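Local coordinates for type IV pilus assembly protein PilF (PDB 5OIU) that probably hydrolyses ATP to power assembly of type IV pili, working as a motor ATPase of six chains, at residues C[111-116]-C[326-331]; C[122-127]-C[156-161]. All coordinates share one frame; numbering follows the deposited sequence.

Interaction 1 of 2, residues C[111-116]-C[326-331]. With ATP (adenosine-5'-triphosphate), chain Q.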
loop_
_atom_site.group_PDB
_atom_site.type_symbol
_atom_site.label_atom_id
_atom_site.label_comp_id
_atom_site.label_asym_id
_atom_site.label_seq_id
_atom_site.Cartn_x
_atom_site.Cartn_y
_atom_site.Cartn_z
ATOM N N LEU C 111 13.485 7.769 40.753
ATOM C CA LEU C 111 14.222 9.017 40.882
ATOM C C LEU C 111 15.411 8.990 39.931
ATOM O O LEU C 111 16.271 8.114 40.040
ATOM C CB LEU C 111 14.673 9.223 42.321
ATOM C CG LEU C 111 13.561 9.752 43.234
ATOM C CD1 LEU C 111 12.678 8.622 43.743
ATOM C CD2 LEU C 111 14.145 10.520 44.389
ATOM N N LEU C 112 15.448 9.925 38.985
ATOM C CA LEU C 112 16.562 10.000 38.047
ATOM C C LEU C 112 17.759 10.680 38.701
ATOM O O LEU C 112 17.604 11.515 39.593
ATOM C CB LEU C 112 16.165 10.767 36.778
ATOM C CG LEU C 112 14.944 10.330 35.946
ATOM C CD1 LEU C 112 14.707 11.298 34.789
ATOM C CD2 LEU C 112 15.041 8.881 35.428
ATOM N N LYS C 113 18.960 10.322 38.251
ATOM C CA LYS C 113 20.157 11.007 38.730
ATOM C C LYS C 113 20.148 12.459 38.263
ATOM O O LYS C 113 19.689 12.770 37.159
ATOM C CB LYS C 113 21.427 10.313 38.220
ATOM C CG LYS C 113 21.664 8.897 38.734
ATOM C CD LYS C 113 21.720 7.875 37.563
ATOM C CE LYS C 113 23.135 7.281 37.301
ATOM N NZ LYS C 113 23.146 6.118 36.336
ATOM N N LYS C 114 20.650 13.354 39.118
ATOM C CA LYS C 114 20.694 14.773 38.788
ATOM C C LYS C 114 21.504 14.987 37.519
ATOM O O LYS C 114 22.627 14.492 37.386
ATOM C CB LYS C 114 21.288 15.575 39.948
ATOM C CG LYS C 114 21.535 17.037 39.635
ATOM C CD LYS C 114 20.391 17.948 40.090
ATOM C CE LYS C 114 20.720 19.397 39.780
ATOM N NZ LYS C 114 21.270 19.592 38.394
ATOM N N ALA C 115 20.902 15.690 36.567
ATOM C CA ALA C 115 21.497 15.792 35.249
ATOM C C ALA C 115 22.828 16.507 35.346
ATOM O O ALA C 115 22.970 17.507 36.055
ATOM C CB ALA C 115 20.565 16.542 34.298
ATOM N N SER C 116 23.820 15.964 34.655
ATOM C CA SER C 116 25.075 16.677 34.525
ATOM C C SER C 116 24.885 17.923 33.663
ATOM O O SER C 116 23.901 18.071 32.923
ATOM C CB SER C 116 26.144 15.778 33.911
ATOM O OG SER C 116 27.270 16.540 33.507
ATOM N N LYS C 326 27.968 1.646 37.528
ATOM C CA LYS C 326 27.852 3.005 38.050
ATOM C C LYS C 326 27.840 3.939 36.864
ATOM O O LYS C 326 28.794 3.938 36.076
ATOM C CB LYS C 326 29.001 3.352 38.987
ATOM C CG LYS C 326 29.121 4.848 39.256
ATOM C CD LYS C 326 29.826 5.108 40.559
ATOM C CE LYS C 326 28.873 4.941 41.719
ATOM N NZ LYS C 326 29.585 5.039 43.018
ATOM N N GLY C 327 26.770 4.719 36.728
ATOM C CA GLY C 327 26.632 5.619 35.597
ATOM C C GLY C 327 26.096 4.928 34.342
ATOM O O GLY C 327 25.844 3.709 34.289
ATOM N N ARG C 328 25.899 5.748 33.309
ATOM C CA ARG C 328 25.377 5.276 32.042
ATOM C C ARG C 328 26.252 5.812 30.921
ATOM O O ARG C 328 27.048 6.737 31.114
ATOM C CB ARG C 328 23.905 5.682 31.854
ATOM C CG ARG C 328 23.059 5.454 33.097
ATOM C CD ARG C 328 21.721 6.192 33.065
ATOM N NE ARG C 328 20.737 5.416 32.323
ATOM C CZ ARG C 328 19.534 5.859 31.971
ATOM N NH1 ARG C 328 19.135 7.087 32.296
ATOM N NH2 ARG C 328 18.727 5.061 31.286
ATOM N N TYR C 329 26.107 5.195 29.747
ATOM C CA TYR C 329 26.915 5.483 28.568
ATOM C C TYR C 329 26.060 5.232 27.337
ATOM O O TYR C 329 25.198 4.351 27.339
ATOM C CB TYR C 329 28.169 4.613 28.542
ATOM C CG TYR C 329 29.364 5.153 27.782
ATOM C CD1 TYR C 329 29.470 4.985 26.413
ATOM C CD2 TYR C 329 30.419 5.767 28.451
ATOM C CE1 TYR C 329 30.578 5.428 25.719
ATOM C CE2 TYR C 329 31.532 6.215 27.772
ATOM C CZ TYR C 329 31.610 6.044 26.398
ATOM O OH TYR C 329 32.712 6.498 25.693
ATOM N N ALA C 330 26.271 6.024 26.301
ATOM C CA ALA C 330 25.395 5.978 25.145
ATOM C C ALA C 330 25.993 5.086 24.072
ATOM O O ALA C 330 27.215 4.958 23.958
ATOM C CB ALA C 330 25.156 7.377 24.581
ATOM N N ILE C 331 25.104 4.458 23.288
ATOM C CA ILE C 331 25.464 3.709 22.091
ATOM C C ILE C 331 24.654 4.262 20.919
ATOM O O ILE C 331 23.514 4.716 21.077
ATOM C CB ILE C 331 25.232 2.189 22.282
ATOM C CG1 ILE C 331 23.743 1.835 22.272
ATOM C CG2 ILE C 331 25.822 1.711 23.602
ATOM C CD1 ILE C 331 23.503 0.399 22.677
HETATM P PG ATP Q . 12.527 12.037 26.989
HETATM O O1G ATP Q . 12.078 10.761 26.284
HETATM O O2G ATP Q . 12.447 13.278 26.125
HETATM O O3G ATP Q . 11.919 12.254 28.351
HETATM P PB ATP Q . 15.349 11.967 26.440
HETATM O O1B ATP Q . 15.306 10.861 25.418
HETATM O O2B ATP Q . 15.463 13.413 26.021
HETATM O O3B ATP Q . 14.077 11.830 27.415
HETATM P PA ATP Q . 17.228 12.852 28.342
HETATM O O1A ATP Q . 18.263 13.739 27.704
HETATM O O2A ATP Q . 16.067 13.501 29.057
HETATM O O3A ATP Q . 16.620 11.708 27.386
HETATM O "O5'" ATP Q . 18.081 11.982 29.383
HETATM C "C5'" ATP Q . 17.478 11.027 30.253
HETATM C "C4'" ATP Q . 18.471 10.777 31.380
HETATM O "O4'" ATP Q . 19.661 10.155 30.883
HETATM C "C3'" ATP Q . 18.876 12.095 32.009
HETATM O "O3'" ATP Q . 18.883 11.834 33.426
HETATM C "C2'" ATP Q . 20.251 12.370 31.404
HETATM O "O2'" ATP Q . 21.102 13.206 32.210
HETATM C "C1'" ATP Q . 20.802 10.963 31.154
HETATM N N9 ATP Q . 21.700 10.887 29.985
HETATM C C8 ATP Q . 21.402 11.354 28.753
HETATM N N7 ATP Q . 22.424 11.125 27.888
HETATM C C5 ATP Q . 23.407 10.509 28.564
HETATM C C6 ATP Q . 24.755 9.995 28.236
HETATM N N6 ATP Q . 25.271 10.110 26.986
HETATM N N1 ATP Q . 25.459 9.407 29.226
HETATM C C2 ATP Q . 24.949 9.290 30.470
HETATM N N3 ATP Q . 23.729 9.733 30.840
HETATM C C4 ATP Q . 22.920 10.344 29.947
#
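The guanidinium of R328, whose CG and CD lie beside K113 NZ, meets the ATP ribose at a slant, NH1 coming within 3.4 Å of O4'. One adenine face has A330 CB over it, 3.6 Å from N6, and R328 CB displaced to the same side; R328 O comes to the C2 edge at 3.4 Å, and F157 lies over the opposite face. The ammonium of K113 addresses the aliphatic stem of R328 rather than its charge, with NZ 3.3 Å from CG, and also approaches the CA of G327. Bends at chi2 (120°) and chi3 (110°) shape the lysine chain, while a bend at chi3 (83°) angles the arginine head to the sugar. A115 CB stands 4.0 Å from O2'. Trimming R328 to an alanine would remove CG, CD and the guanidinium, and would probably leave K113 NZ without the stem it lies against and O4' without its nearby cation. No hydrogen bond joins the segments, which bury just 114 Å² together; ATP, whose pocket includes K113, A115, R328 and A330, also links them. The two cations, K113 NZ 4.7 Å from R328 NE, flank the ribose end and may add modest positive potential there.

Interaction 2 of 2, residues C[122-127]-C[156-161]. With MG (magnesium ion), chain R; ATP (adenosine-5'-triphosphate), chain Q.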
loop_
_atom_site.group_PDB
_atom_site.type_symbol
_atom_site.label_atom_id
_atom_site.label_comp_id
_atom_site.label_asym_id
_atom_site.label_seq_id
_atom_site.Cartn_x
_atom_site.Cartn_y
_atom_site.Cartn_z
ATOM N N GLU C 122 32.346 16.009 22.192
ATOM C CA GLU C 122 33.436 15.041 22.212
ATOM C C GLU C 122 33.372 14.107 23.413
ATOM O O GLU C 122 34.070 13.087 23.418
ATOM C CB GLU C 122 34.787 15.766 22.181
ATOM C CG GLU C 122 35.116 16.395 20.821
ATOM C CD GLU C 122 34.557 17.813 20.653
ATOM O OE1 GLU C 122 34.586 18.326 19.505
ATOM O OE2 GLU C 122 34.090 18.405 21.663
ATOM N N ASP C 123 32.557 14.430 24.420
ATOM C CA ASP C 123 32.302 13.549 25.552
ATOM C C ASP C 123 30.909 12.922 25.483
ATOM O O ASP C 123 30.317 12.609 26.518
ATOM C CB ASP C 123 32.456 14.298 26.877
ATOM C CG ASP C 123 33.727 15.128 26.941
ATOM O OD1 ASP C 123 34.801 14.529 26.740
ATOM O OD2 ASP C 123 33.650 16.366 27.194
ATOM N N LEU C 124 30.357 12.760 24.285
ATOM C CA LEU C 124 29.048 12.137 24.153
ATOM C C LEU C 124 29.126 10.631 24.024
ATOM O O LEU C 124 28.078 9.995 23.897
ATOM C CB LEU C 124 28.302 12.686 22.938
ATOM C CG LEU C 124 27.555 13.991 23.144
ATOM C CD1 LEU C 124 27.004 14.458 21.799
ATOM C CD2 LEU C 124 26.463 13.788 24.142
ATOM N N GLY C 125 30.331 10.061 24.002
ATOM C CA GLY C 125 30.522 8.629 23.916
ATOM C C GLY C 125 30.611 8.034 22.521
ATOM O O GLY C 125 30.503 6.810 22.392
ATOM N N PHE C 126 30.816 8.843 21.474
ATOM C CA PHE C 126 30.792 8.328 20.109
ATOM C C PHE C 126 32.020 7.485 19.813
ATOM O O PHE C 126 33.128 7.801 20.256
ATOM C CB PHE C 126 30.723 9.475 19.103
ATOM C CG PHE C 126 29.349 9.974 18.871
ATOM C CD1 PHE C 126 28.503 9.325 17.996
ATOM C CD2 PHE C 126 28.885 11.078 19.546
ATOM C CE1 PHE C 126 27.219 9.777 17.787
ATOM C CE2 PHE C 126 27.603 11.544 19.343
ATOM C CZ PHE C 126 26.768 10.900 18.463
ATOM N N ALA C 127 31.828 6.411 19.045
ATOM C CA ALA C 127 32.970 5.647 18.570
ATOM C C ALA C 127 33.800 6.530 17.645
ATOM O O ALA C 127 33.253 7.419 16.990
ATOM C CB ALA C 127 32.521 4.392 17.838
ATOM N N SER C 156 17.335 14.515 24.322
ATOM C CA SER C 156 17.504 15.932 24.612
ATOM C C SER C 156 18.935 16.251 25.041
ATOM O O SER C 156 19.480 17.303 24.688
ATOM C CB SER C 156 16.501 16.360 25.666
ATOM O OG SER C 156 15.230 16.395 25.069
ATOM N N PHE C 157 19.567 15.356 25.788
ATOM C CA PHE C 157 20.936 15.599 26.219
ATOM C C PHE C 157 21.872 15.670 25.023
ATOM O O PHE C 157 22.725 16.558 24.943
ATOM C CB PHE C 157 21.357 14.500 27.183
ATOM C CG PHE C 157 22.611 14.783 27.939
ATOM C CD1 PHE C 157 22.578 15.537 29.111
ATOM C CD2 PHE C 157 23.824 14.228 27.527
ATOM C CE1 PHE C 157 23.740 15.766 29.855
ATOM C CE2 PHE C 157 24.986 14.444 28.262
ATOM C CZ PHE C 157 24.948 15.218 29.429
ATOM N N THR C 158 21.721 14.743 24.075
ATOM C CA THR C 158 22.510 14.804 22.845
ATOM C C THR C 158 22.204 16.076 22.056
ATOM O O THR C 158 23.121 16.760 21.582
ATOM C CB THR C 158 22.231 13.562 21.994
ATOM O OG1 THR C 158 22.878 12.442 22.595
ATOM C CG2 THR C 158 22.728 13.736 20.549
ATOM N N THR C 159 20.919 16.415 21.938
ATOM C CA THR C 159 20.492 17.570 21.152
ATOM C C THR C 159 21.152 18.855 21.637
ATOM O O THR C 159 21.682 19.637 20.836
ATOM C CB THR C 159 18.972 17.688 21.221
ATOM O OG1 THR C 159 18.379 16.623 20.447
ATOM C CG2 THR C 159 18.526 19.038 20.719
ATOM N N PHE C 160 21.155 19.077 22.956
ATOM C CA PHE C 160 21.676 20.332 23.484
ATOM C C PHE C 160 23.190 20.393 23.412
ATOM O O PHE C 160 23.755 21.476 23.210
ATOM C CB PHE C 160 21.176 20.534 24.897
ATOM C CG PHE C 160 19.827 21.126 24.931
ATOM C CD1 PHE C 160 19.659 22.494 24.768
ATOM C CD2 PHE C 160 18.710 20.317 25.035
ATOM C CE1 PHE C 160 18.390 23.054 24.762
ATOM C CE2 PHE C 160 17.437 20.869 25.033
ATOM C CZ PHE C 160 17.275 22.239 24.899
ATOM N N SER C 161 23.854 19.244 23.546
ATOM C CA SER C 161 25.273 19.169 23.233
ATOM C C SER C 161 25.556 19.658 21.815
ATOM O O SER C 161 26.499 20.423 21.591
ATOM C CB SER C 161 25.752 17.737 23.407
ATOM O OG SER C 161 27.153 17.680 23.314
HETATM MG MG MG R . 13.935 14.729 25.767
HETATM P PG ATP Q . 12.527 12.037 26.989
HETATM O O1G ATP Q . 12.078 10.761 26.284
HETATM O O2G ATP Q . 12.447 13.278 26.125
HETATM O O3G ATP Q . 11.919 12.254 28.351
HETATM P PB ATP Q . 15.349 11.967 26.440
HETATM O O1B ATP Q . 15.306 10.861 25.418
HETATM O O2B ATP Q . 15.463 13.413 26.021
HETATM O O3B ATP Q . 14.077 11.830 27.415
HETATM P PA ATP Q . 17.228 12.852 28.342
HETATM O O1A ATP Q . 18.263 13.739 27.704
HETATM O O2A ATP Q . 16.067 13.501 29.057
HETATM O O3A ATP Q . 16.620 11.708 27.386
HETATM O "O5'" ATP Q . 18.081 11.982 29.383
HETATM C "C5'" ATP Q . 17.478 11.027 30.253
HETATM C "C4'" ATP Q . 18.471 10.777 31.380
HETATM O "O4'" ATP Q . 19.661 10.155 30.883
HETATM C "C3'" ATP Q . 18.876 12.095 32.009
HETATM O "O3'" ATP Q . 18.883 11.834 33.426
HETATM C "C2'" ATP Q . 20.251 12.370 31.404
HETATM O "O2'" ATP Q . 21.102 13.206 32.210
HETATM C "C1'" ATP Q . 20.802 10.963 31.154
HETATM N N9 ATP Q . 21.700 10.887 29.985
HETATM C C8 ATP Q . 21.402 11.354 28.753
HETATM N N7 ATP Q . 22.424 11.125 27.888
HETATM C C5 ATP Q . 23.407 10.509 28.564
HETATM C C6 ATP Q . 24.755 9.995 28.236
HETATM N N6 ATP Q . 25.271 10.110 26.986
HETATM N N1 ATP Q . 25.459 9.407 29.226
HETATM C C2 ATP Q . 24.949 9.290 30.470
HETATM N N3 ATP Q . 23.729 9.733 30.840
HETATM C C4 ATP Q . 22.920 10.344 29.947
HETATM O O HOH W 1 14.248 14.947 27.732
HETATM O O HOH W 2 12.523 16.324 25.760
HETATM O O HOH W 3 13.239 14.469 23.986
#
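F157 and L124 meet beside the nucleotide, where helix 155-166 leaves the P-loop (Walker A motif) that grips the phosphates of ATP. Along F157, CB sits 3.2 Å from ATP O1A, the same oxygen that receives the F157 backbone N-H. With CG anti to the backbone N (chi1 -167°), the ring is carried to the adenine: CG lies near N7 and C8, and CD2 is 3.4 Å from N7, the ring meeting the base obliquely. CD1 is 4.1 Å from the ribose O2'. CD2 also makes the apolar contact with L124, at 4.3 Å from its CD2. The closest approach of that leucine is one helical turn further on, CD1 3.6 Å from S161 OG, a hydroxyl whose hydrogen bond goes to P119 O. T158 OG1, likewise near L124 CD2, is bonded to Q275 instead. L124 thus offers hydrocarbon to hydroxyls already satisfied elsewhere, and no hydrogen bond crosses between the segments. S156 donates its N-H to ATP O2B (163°) and binds magnesium through OG at 2.2 Å, opposite O2G in an octahedron completed by O2B and three waters. One of these, water 1, donates to both ATP O2A, at 2.7 Å, and ATP O3B.

In the fold
The centres of the two interactions lie about 13 Å apart, and both touch the same ATP. Along the chain the order is 111-116, 122-127, 156-161, 326-331, so interaction 2 falls between the halves of interaction 1. Residues 111-116 leave the six-stranded antiparallel sheet and share with 122-127 the loop leading to helix 128-138. Residues 328-331 lie on 328-336, one of the two outermost strands of the seven-stranded mixed sheet whose strand 143-148 precedes the P-loop and helix 155-166. The contacts also meet directly: Y329 OH is 3.5 Å from G125 CA, and S116 O 3.8 Å from F157 CE1. One nucleotide therefore ties the linker between two sheets to the P-loop core, consistent with ATP-coupled domain movement.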